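Local atomic coordinates of myosin-4 (Saccharomyces cerevisiae, PDB entry 3MMI), a protein that acts as a type V myosin motor in mRNA localization, being recruited through SHE3 to messages such as ASH1 and so restricting certain proteins to the bud and daughter cell. Residues N117-Y122 and L133-L138; L227-I232 and I345-Q350; L268-Q273 and Y296-A301. One frame throughout, in Å; residues are numbered along the deposited sequence.

Overall arrangement
All three contacts belong to the largely helical globular tail of the myosin, and all are surface contacts, each with one buried residue among those touching. Contact 1, on helices 111-119 and 132-168, stands apart, its centre about 43 Å from that of contact 2 and about 44 Å from that of contact 3. Contact 2 sits on helix 209-234 and contact 3 on helix 269-279; their centres are about 10 Å apart, and they meet where F228 packs on L298 and L347 on Q270. The chemistry of the three differs: contact 1 joins helices through apolar packing and a CH-pi contact, whereas in contacts 2 and 3 side-chain amides bind the backbone of non-helical segments.

Contact 1. Residues N117-Y122 and L133-L138; sequences NQKTLY and LTLIYL
Y122 lays one face of its ring against T134: CG2 of T134 stands 3.7 Å from the centroid of the Y122 ring and 13° off the ring normal, a CH-pi contact. T134 presents this methyl because CG2 lies opposite its own backbone N, with OG1 opposite the carbonyl carbon (chi1 -77°). L135 reaches in with one branch, its CD2 lying 3.7 Å from Y122 CB and 3.4 Å from K119 O. That same K119 carbonyl accepts from Y122 N at 3.0 Å, closing the type I turn K119-Y122. Packing is tightest at L138, whose CD1 comes to 3.3 Å from K119 CB while its CD2 rests 3.7 Å from Q118 CB. Bends at chi3 and chi4 of K119 carry NZ past L138 to a salt bridge with E142. An alanine in place of Y122 is likely to open a gap beside T134 CG2 and deprive that methyl of its aromatic face. The contact ties the C-terminal part of helix 111-119 and the turn K119-Y122 to the start of helix 132-168, with helix 53-67 touching Y122 and T134 and helix 71-91 also packing on T134.

Contact 2. Residues L227-I232 and I345-Q350; sequences LFNDLI and IMLSAQ
N229 and M346 mark the closest backbone approach, their CA atoms 5.6 Å apart, where the irregular segment 345-350, extended from M346 onward, passes helix 209-234. The N229 amide grips the L347 backbone twice. OD1 of N229 receives L347 N at 2.9 Å with an N-H...O angle of 162°, the donor lying in the carbonyl plane on a lone pair. ND2 of N229 donates to L347 O, also at 2.9 Å and nearly straight at 175°; this acceptor lies in the plane of the amide, although ND2 itself is tilted from the L347 carbonyl plane. The two bonds fix the rotation of the amide.

Around this pair the packing is largely apolar. The F228 ring is an exception: with CG opposite its backbone N (chi1 -180°), it turns an edge to the loop, CE2 approaching I345 O at 3.4 Å in the ring plane. The side chain of L347 lies roughly perpendicular to that of F228, with L347 CD1 at 3.7 Å from F228 CD2. M346 bends at chi2 and chi3, which brings its SD to 3.9 Å from N229 CG and its CE to 4.0 Å from I232 CG2. I232 also meets the I345 side chain.

Neighbouring helix 300-308 adds Q302, whose NE2 donates to I345 O, and helix 269-279 touches both F228 and L347. Because the N229 amide satisfies both polar backbone groups of L347, the loop after helix 322-338 is held to helix 209-234 of the globular tail through its main chain, largely independently of the L347 side chain, with hydrophobic packing alongside.

Contact 3. Residues L268-Q273 and Y296-A301; sequences LIQIIQ and YALNPA
Q270 supplies the hydrogen bond of this contact, its NE2 donating to A297 O at 2.7 Å with an N-H...O angle of 165°. The donor sits on a lone pair in the carbonyl plane, and A297 O is only 8° out of the Q270 amide plane. A bend at chi2 (80°) carries this amide across to the loop. Its other end, OE1, accepts from N224 on helix 209-234, so both ends of the amide are held.

Apolar contacts flank the bond. L298 straddles the helix surface with its two methyls: CD2 rests 3.6 Å from Q270 CG, the two side chains running antiparallel alongside one another, and CD1 lies 3.8 Å from Q273 CB. A297 CB is met by I269 CD1 at 3.7 Å. Separately, the amide end of Q273 makes van der Waals contact with the A297 methyl, NE2 to CB 3.7 Å.

Capping follows along the chain. N299 is the N-cap of helix 300-308; Q302 OE1 accepting from N299 N is the N3-to-N-cap half of a capping box, and the bond from A301 N to N299 OD1 is only a weak part of the cap. N299 ND2 donates to E344 O. A loop leading into an N-capped helix thus packs on the N-terminal end of helix 269-279, helix-to-loop packing in the DIL region of the globular tail.

Contact 1. Residues N117-Y122 and L133-L138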
loop_
_atom_site.group_PDB
_atom_site.type_symbol
_atom_site.label_atom_id
_atom_site.label_comp_id
_atom_site.label_asym_id
_atom_site.label_seq_id
_atom_site.Cartn_x
_atom_site.Cartn_y
_atom_site.Cartn_z
ATOM N N ASN A 117 -0.386 23.768 -10.016
ATOM C CA ASN A 117 -0.163 24.550 -11.254
ATOM C C ASN A 117 -1.257 25.631 -11.552
ATOM O O ASN A 117 -0.996 26.582 -12.215
ATOM C CB ASN A 117 0.142 23.691 -12.525
ATOM C CG ASN A 117 0.599 24.595 -13.770
ATOM O OD1 ASN A 117 -0.190 24.868 -14.711
ATOM N ND2 ASN A 117 1.834 25.122 -13.696
ATOM N N GLN A 118 -2.482 25.465 -11.086
ATOM C CA GLN A 118 -3.459 26.499 -11.292
ATOM C C GLN A 118 -3.012 27.720 -10.533
ATOM O O GLN A 118 -3.282 28.832 -10.905
ATOM C CB GLN A 118 -4.837 26.062 -10.833
ATOM C CG GLN A 118 -5.512 25.282 -11.879
ATOM C CD GLN A 118 -5.942 26.119 -13.054
ATOM O OE1 GLN A 118 -5.466 25.949 -14.174
ATOM N NE2 GLN A 118 -6.900 27.008 -12.798
ATOM N N LYS A 119 -2.331 27.537 -9.429
ATOM C CA LYS A 119 -2.258 28.652 -8.552
ATOM C C LYS A 119 -1.094 29.523 -8.968
ATOM O O LYS A 119 -1.010 30.748 -8.687
ATOM C CB LYS A 119 -2.278 28.198 -7.089
ATOM C CG LYS A 119 -1.005 27.760 -6.482
ATOM C CD LYS A 119 -1.227 27.834 -4.977
ATOM C CE LYS A 119 -0.694 26.595 -4.249
ATOM N NZ LYS A 119 -1.591 25.340 -4.456
ATOM N N THR A 120 -0.254 28.892 -9.759
ATOM C CA THR A 120 0.881 29.565 -10.309
ATOM C C THR A 120 0.500 30.782 -11.207
ATOM O O THR A 120 1.370 31.623 -11.499
ATOM C CB THR A 120 1.802 28.617 -11.107
ATOM O OG1 THR A 120 2.633 29.419 -11.936
ATOM C CG2 THR A 120 1.045 27.788 -12.058
ATOM N N LEU A 121 -0.782 30.877 -11.606
ATOM C CA LEU A 121 -1.232 31.953 -12.538
ATOM C C LEU A 121 -2.062 33.005 -11.808
ATOM O O LEU A 121 -2.533 33.969 -12.426
ATOM C CB LEU A 121 -2.163 31.336 -13.591
ATOM C CG LEU A 121 -2.141 29.817 -13.769
ATOM C CD1 LEU A 121 -3.132 29.359 -14.892
ATOM C CD2 LEU A 121 -0.710 29.413 -14.065
ATOM N N TYR A 122 -2.306 32.787 -10.514
ATOM C CA TYR A 122 -3.077 33.720 -9.731
ATOM C C TYR A 122 -2.215 34.439 -8.686
ATOM O O TYR A 122 -0.976 34.248 -8.621
ATOM C CB TYR A 122 -4.273 33.008 -9.072
ATOM C CG TYR A 122 -5.286 32.424 -10.050
ATOM C CD1 TYR A 122 -6.281 33.231 -10.628
ATOM C CD2 TYR A 122 -5.245 31.064 -10.392
ATOM C CE1 TYR A 122 -7.211 32.698 -11.528
ATOM C CE2 TYR A 122 -6.152 30.521 -11.269
ATOM C CZ TYR A 122 -7.139 31.349 -11.848
ATOM O OH TYR A 122 -8.083 30.846 -12.726
ATOM N N LEU A 133 -8.147 34.914 -2.328
ATOM C CA LEU A 133 -9.135 33.920 -2.004
ATOM C C LEU A 133 -9.027 32.710 -2.946
ATOM O O LEU A 133 -9.290 31.545 -2.530
ATOM C CB LEU A 133 -10.525 34.552 -2.172
ATOM C CG LEU A 133 -11.402 34.414 -0.931
ATOM C CD1 LEU A 133 -12.810 33.962 -1.365
ATOM C CD2 LEU A 133 -10.818 33.389 0.042
ATOM N N THR A 134 -8.748 33.015 -4.231
ATOM C CA THR A 134 -8.568 31.968 -5.240
ATOM C C THR A 134 -7.298 31.126 -4.918
ATOM O O THR A 134 -7.320 29.905 -4.956
ATOM C CB THR A 134 -8.485 32.546 -6.694
ATOM O OG1 THR A 134 -9.806 32.889 -7.116
ATOM C CG2 THR A 134 -7.923 31.502 -7.683
ATOM N N LEU A 135 -6.227 31.810 -4.595
ATOM C CA LEU A 135 -5.056 31.155 -4.122
ATOM C C LEU A 135 -5.278 30.228 -2.896
ATOM O O LEU A 135 -4.773 29.102 -2.886
ATOM C CB LEU A 135 -3.966 32.138 -3.768
ATOM C CG LEU A 135 -3.258 32.776 -4.957
ATOM C CD1 LEU A 135 -2.150 33.627 -4.409
ATOM C CD2 LEU A 135 -2.694 31.757 -5.942
ATOM N N ILE A 136 -6.025 30.703 -1.898
ATOM C CA ILE A 136 -6.453 29.916 -0.777
ATOM C C ILE A 136 -7.333 28.749 -1.170
ATOM O O ILE A 136 -7.088 27.646 -0.663
ATOM C CB ILE A 136 -7.215 30.770 0.279
ATOM C CG1 ILE A 136 -6.249 31.747 0.966
ATOM C CG2 ILE A 136 -7.979 29.920 1.308
ATOM C CD1 ILE A 136 -6.984 32.842 1.802
ATOM N N TYR A 137 -8.360 28.967 -2.012
ATOM C CA TYR A 137 -9.136 27.844 -2.541
ATOM C C TYR A 137 -8.209 26.729 -3.139
ATOM O O TYR A 137 -8.372 25.576 -2.866
ATOM C CB TYR A 137 -10.193 28.323 -3.580
ATOM C CG TYR A 137 -10.897 27.191 -4.202
ATOM C CD1 TYR A 137 -11.957 26.567 -3.565
ATOM C CD2 TYR A 137 -10.430 26.674 -5.460
ATOM C CE1 TYR A 137 -12.568 25.489 -4.123
ATOM C CE2 TYR A 137 -11.077 25.580 -6.069
ATOM C CZ TYR A 137 -12.114 24.994 -5.386
ATOM O OH TYR A 137 -12.726 23.876 -5.905
ATOM N N LEU A 138 -7.252 27.123 -3.966
ATOM C CA LEU A 138 -6.512 26.182 -4.744
ATOM C C LEU A 138 -5.557 25.455 -3.814
ATOM O O LEU A 138 -5.286 24.254 -3.978
ATOM C CB LEU A 138 -5.748 26.862 -5.863
ATOM C CG LEU A 138 -6.538 27.411 -7.071
ATOM C CD1 LEU A 138 -5.505 28.154 -7.871
ATOM C CD2 LEU A 138 -7.125 26.264 -7.889
#

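Contact 2. Residues L227-I232 and I345-Q350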
loop_
_atom_site.group_PDB
_atom_site.type_symbol
_atom_site.label_atom_id
_atom_site.label_comp_id
_atom_site.label_asym_id
_atom_site.label_seq_id
_atom_site.Cartn_x
_atom_site.Cartn_y
_atom_site.Cartn_z
ATOM N N LEU A 227 3.082 -11.680 5.179
ATOM C CA LEU A 227 4.062 -12.714 5.433
ATOM C C LEU A 227 4.327 -12.867 6.925
ATOM O O LEU A 227 4.352 -13.949 7.463
ATOM C CB LEU A 227 5.383 -12.461 4.721
ATOM C CG LEU A 227 5.438 -12.797 3.218
ATOM C CD1 LEU A 227 6.697 -12.212 2.648
ATOM C CD2 LEU A 227 5.442 -14.258 2.917
ATOM N N PHE A 228 4.513 -11.745 7.603
ATOM C CA PHE A 228 4.703 -11.814 9.056
ATOM C C PHE A 228 3.426 -12.459 9.740
ATOM O O PHE A 228 3.628 -13.289 10.598
ATOM C CB PHE A 228 4.894 -10.445 9.670
ATOM C CG PHE A 228 5.086 -10.488 11.115
ATOM C CD1 PHE A 228 6.341 -10.871 11.639
ATOM C CD2 PHE A 228 4.023 -10.201 11.983
ATOM C CE1 PHE A 228 6.509 -10.967 12.960
ATOM C CE2 PHE A 228 4.197 -10.209 13.325
ATOM C CZ PHE A 228 5.422 -10.569 13.878
ATOM N N ASN A 229 2.219 -12.011 9.413
ATOM C CA ASN A 229 0.974 -12.512 10.047
ATOM C C ASN A 229 0.861 -14.025 9.793
ATOM O O ASN A 229 0.563 -14.817 10.691
ATOM C CB ASN A 229 -0.226 -11.735 9.487
ATOM C CG ASN A 229 -0.299 -10.324 10.034
ATOM O OD1 ASN A 229 0.487 -9.950 10.869
ATOM N ND2 ASN A 229 -1.299 -9.535 9.571
ATOM N N ASP A 230 1.159 -14.451 8.559
ATOM C CA ASP A 230 1.109 -15.901 8.262
ATOM C C ASP A 230 2.198 -16.669 8.899
ATOM O O ASP A 230 2.047 -17.887 9.223
ATOM C CB ASP A 230 1.144 -16.181 6.770
ATOM C CG ASP A 230 -0.146 -15.787 6.061
ATOM O OD1 ASP A 230 -1.156 -15.462 6.743
ATOM O OD2 ASP A 230 -0.112 -15.713 4.783
ATOM N N LEU A 231 3.340 -16.018 9.099
ATOM C CA LEU A 231 4.408 -16.743 9.794
ATOM C C LEU A 231 3.919 -17.110 11.226
ATOM O O LEU A 231 4.145 -18.289 11.700
ATOM C CB LEU A 231 5.658 -15.883 9.899
ATOM C CG LEU A 231 6.712 -16.453 10.847
ATOM C CD1 LEU A 231 7.507 -17.593 10.128
ATOM C CD2 LEU A 231 7.728 -15.388 11.372
ATOM N N ILE A 232 3.239 -16.184 11.873
ATOM C CA ILE A 232 2.721 -16.453 13.209
ATOM C C ILE A 232 1.482 -17.405 13.205
ATOM O O ILE A 232 1.430 -18.225 14.023
ATOM C CB ILE A 232 2.216 -15.156 13.922
ATOM C CG1 ILE A 232 3.358 -14.179 14.204
ATOM C CG2 ILE A 232 1.478 -15.524 15.262
ATOM C CD1 ILE A 232 4.608 -14.783 14.721
ATOM N N ILE A 345 -0.107 -8.254 18.150
ATOM C CA ILE A 345 0.821 -9.137 17.529
ATOM C C ILE A 345 0.693 -9.080 15.976
ATOM O O ILE A 345 1.744 -8.863 15.319
ATOM C CB ILE A 345 0.674 -10.537 17.991
ATOM C CG1 ILE A 345 0.980 -10.645 19.472
ATOM C CG2 ILE A 345 1.495 -11.502 17.236
ATOM C CD1 ILE A 345 0.808 -12.140 20.025
ATOM N N MET A 346 -0.552 -9.177 15.428
ATOM C CA MET A 346 -0.782 -9.006 13.995
ATOM C C MET A 346 -0.381 -7.609 13.612
ATOM O O MET A 346 -0.635 -6.653 14.333
ATOM C CB MET A 346 -2.284 -9.300 13.653
ATOM C CG MET A 346 -2.694 -10.640 14.198
ATOM S SD MET A 346 -2.146 -11.915 13.056
ATOM C CE MET A 346 -0.803 -12.548 13.907
ATOM N N LEU A 347 0.130 -7.479 12.399
ATOM C CA LEU A 347 0.251 -6.142 11.681
ATOM C C LEU A 347 -0.928 -5.876 10.768
ATOM O O LEU A 347 -1.577 -6.808 10.416
ATOM C CB LEU A 347 1.514 -6.167 10.763
ATOM C CG LEU A 347 2.803 -6.584 11.456
ATOM C CD1 LEU A 347 4.008 -6.826 10.483
ATOM C CD2 LEU A 347 3.208 -5.469 12.540
ATOM N N SER A 348 -1.116 -4.601 10.392
ATOM C CA SER A 348 -2.073 -4.071 9.416
ATOM C C SER A 348 -1.216 -3.342 8.408
ATOM O O SER A 348 -0.280 -2.683 8.792
ATOM C CB SER A 348 -2.897 -2.880 9.997
ATOM O OG SER A 348 -3.415 -3.327 11.144
ATOM N N ALA A 349 -1.706 -3.217 7.185
ATOM C CA ALA A 349 -1.019 -2.503 6.142
ATOM C C ALA A 349 -1.290 -1.015 6.266
ATOM O O ALA A 349 -2.453 -0.599 6.389
ATOM C CB ALA A 349 -1.528 -3.018 4.831
ATOM N N GLN A 350 -0.237 -0.216 6.217
ATOM C CA GLN A 350 -0.399 1.206 6.304
ATOM C C GLN A 350 0.615 1.850 5.382
ATOM O O GLN A 350 1.762 1.438 5.385
ATOM C CB GLN A 350 -0.185 1.697 7.762
ATOM C CG GLN A 350 -1.041 0.961 8.868
ATOM C CD GLN A 350 -2.486 1.524 9.041
ATOM O OE1 GLN A 350 -2.878 2.506 8.371
ATOM N NE2 GLN A 350 -3.257 0.930 9.956
#

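Contact 3. Residues L268-Q273 and Y296-A301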
loop_
_atom_site.group_PDB
_atom_site.type_symbol
_atom_site.label_atom_id
_atom_site.label_comp_id
_atom_site.label_asym_id
_atom_site.label_seq_id
_atom_site.Cartn_x
_atom_site.Cartn_y
_atom_site.Cartn_z
ATOM N N LEU A 268 10.186 -4.660 4.205
ATOM C CA LEU A 268 9.957 -5.979 4.695
ATOM C C LEU A 268 10.667 -6.240 6.078
ATOM O O LEU A 268 11.010 -7.376 6.421
ATOM C CB LEU A 268 10.522 -6.997 3.693
ATOM C CG LEU A 268 9.822 -7.026 2.340
ATOM C CD1 LEU A 268 10.676 -7.824 1.414
ATOM C CD2 LEU A 268 8.492 -7.733 2.499
ATOM N N ILE A 269 10.830 -5.152 6.852
ATOM C CA ILE A 269 11.526 -5.215 8.127
ATOM C C ILE A 269 10.984 -6.196 9.188
ATOM O O ILE A 269 11.775 -6.929 9.755
ATOM C CB ILE A 269 11.788 -3.803 8.707
ATOM C CG1 ILE A 269 12.916 -3.899 9.688
ATOM C CG2 ILE A 269 10.467 -3.097 9.191
ATOM C CD1 ILE A 269 13.010 -2.624 10.668
ATOM N N GLN A 270 9.668 -6.348 9.292
ATOM C CA GLN A 270 9.121 -7.239 10.333
ATOM C C GLN A 270 9.387 -8.637 9.970
ATOM O O GLN A 270 9.857 -9.409 10.801
ATOM C CB GLN A 270 7.659 -6.941 10.571
ATOM C CG GLN A 270 7.493 -5.846 11.616
ATOM C CD GLN A 270 7.693 -4.488 11.061
ATOM O OE1 GLN A 270 7.187 -4.208 9.980
ATOM N NE2 GLN A 270 8.367 -3.583 11.829
ATOM N N ILE A 271 9.163 -8.992 8.680
ATOM C CA ILE A 271 9.240 -10.408 8.356
ATOM C C ILE A 271 10.715 -10.767 8.270
ATOM O O ILE A 271 11.124 -11.819 8.688
ATOM C CB ILE A 271 8.506 -10.874 7.032
ATOM C CG1 ILE A 271 8.833 -12.317 6.794
ATOM C CG2 ILE A 271 9.038 -10.152 5.743
ATOM C CD1 ILE A 271 8.188 -13.300 7.829
ATOM N N ILE A 272 11.568 -9.841 7.791
ATOM C CA ILE A 272 13.009 -10.059 7.808
ATOM C C ILE A 272 13.591 -10.213 9.249
ATOM O O ILE A 272 14.295 -11.193 9.519
ATOM C CB ILE A 272 13.854 -8.915 7.113
ATOM C CG1 ILE A 272 13.615 -8.747 5.573
ATOM C CG2 ILE A 272 15.367 -9.005 7.419
ATOM C CD1 ILE A 272 13.959 -9.902 5.015
ATOM N N GLN A 273 13.227 -9.370 10.193
ATOM C CA GLN A 273 13.664 -9.574 11.567
ATOM C C GLN A 273 13.176 -10.869 12.213
ATOM O O GLN A 273 13.901 -11.444 12.955
ATOM C CB GLN A 273 13.334 -8.400 12.465
ATOM C CG GLN A 273 13.796 -7.079 11.986
ATOM C CD GLN A 273 15.137 -6.722 12.442
ATOM O OE1 GLN A 273 16.030 -7.545 12.570
ATOM N NE2 GLN A 273 15.309 -5.465 12.686
ATOM N N TYR A 296 12.847 -1.921 18.832
ATOM C CA TYR A 296 11.405 -1.738 18.523
ATOM C C TYR A 296 10.912 -2.159 17.096
ATOM O O TYR A 296 9.693 -1.983 16.802
ATOM C CB TYR A 296 11.041 -0.256 18.794
ATOM C CG TYR A 296 11.506 0.213 20.192
ATOM C CD1 TYR A 296 10.688 -0.024 21.378
ATOM C CD2 TYR A 296 12.746 0.883 20.346
ATOM C CE1 TYR A 296 11.062 0.379 22.583
ATOM C CE2 TYR A 296 13.162 1.290 21.603
ATOM C CZ TYR A 296 12.303 1.038 22.729
ATOM O OH TYR A 296 12.704 1.467 23.948
ATOM N N ALA A 297 11.790 -2.667 16.210
ATOM C CA ALA A 297 11.219 -3.213 14.924
ATOM C C ALA A 297 9.976 -4.264 15.170
ATOM O O ALA A 297 9.024 -4.290 14.400
ATOM C CB ALA A 297 12.262 -3.841 14.110
ATOM N N LEU A 298 10.129 -5.101 16.190
ATOM C CA LEU A 298 9.115 -6.046 16.676
ATOM C C LEU A 298 8.802 -5.732 18.103
ATOM O O LEU A 298 9.753 -5.418 18.859
ATOM C CB LEU A 298 9.579 -7.500 16.560
ATOM C CG LEU A 298 9.656 -7.988 15.059
ATOM C CD1 LEU A 298 10.489 -9.275 14.873
ATOM C CD2 LEU A 298 8.350 -8.083 14.276
ATOM N N ASN A 299 7.537 -5.858 18.536
ATOM C CA ASN A 299 7.330 -5.647 19.961
ATOM C C ASN A 299 7.671 -6.893 20.730
ATOM O O ASN A 299 7.899 -7.967 20.173
ATOM C CB ASN A 299 5.888 -5.001 20.174
ATOM C CG ASN A 299 4.837 -5.873 19.760
ATOM O OD1 ASN A 299 4.950 -7.091 19.954
ATOM N ND2 ASN A 299 3.742 -5.276 19.293
ATOM N N PRO A 300 7.577 -6.817 22.074
ATOM C CA PRO A 300 7.805 -7.984 22.878
ATOM C C PRO A 300 6.838 -9.166 22.661
ATOM O O PRO A 300 7.316 -10.273 22.695
ATOM C CB PRO A 300 7.786 -7.426 24.298
ATOM C CG PRO A 300 8.207 -5.965 24.123
ATOM C CD PRO A 300 7.331 -5.625 22.901
ATOM N N ALA A 301 5.560 -8.927 22.338
ATOM C CA ALA A 301 4.551 -10.034 22.183
ATOM C C ALA A 301 4.920 -10.687 20.827
ATOM O O ALA A 301 4.783 -11.882 20.653
ATOM C CB ALA A 301 3.177 -9.488 22.159
#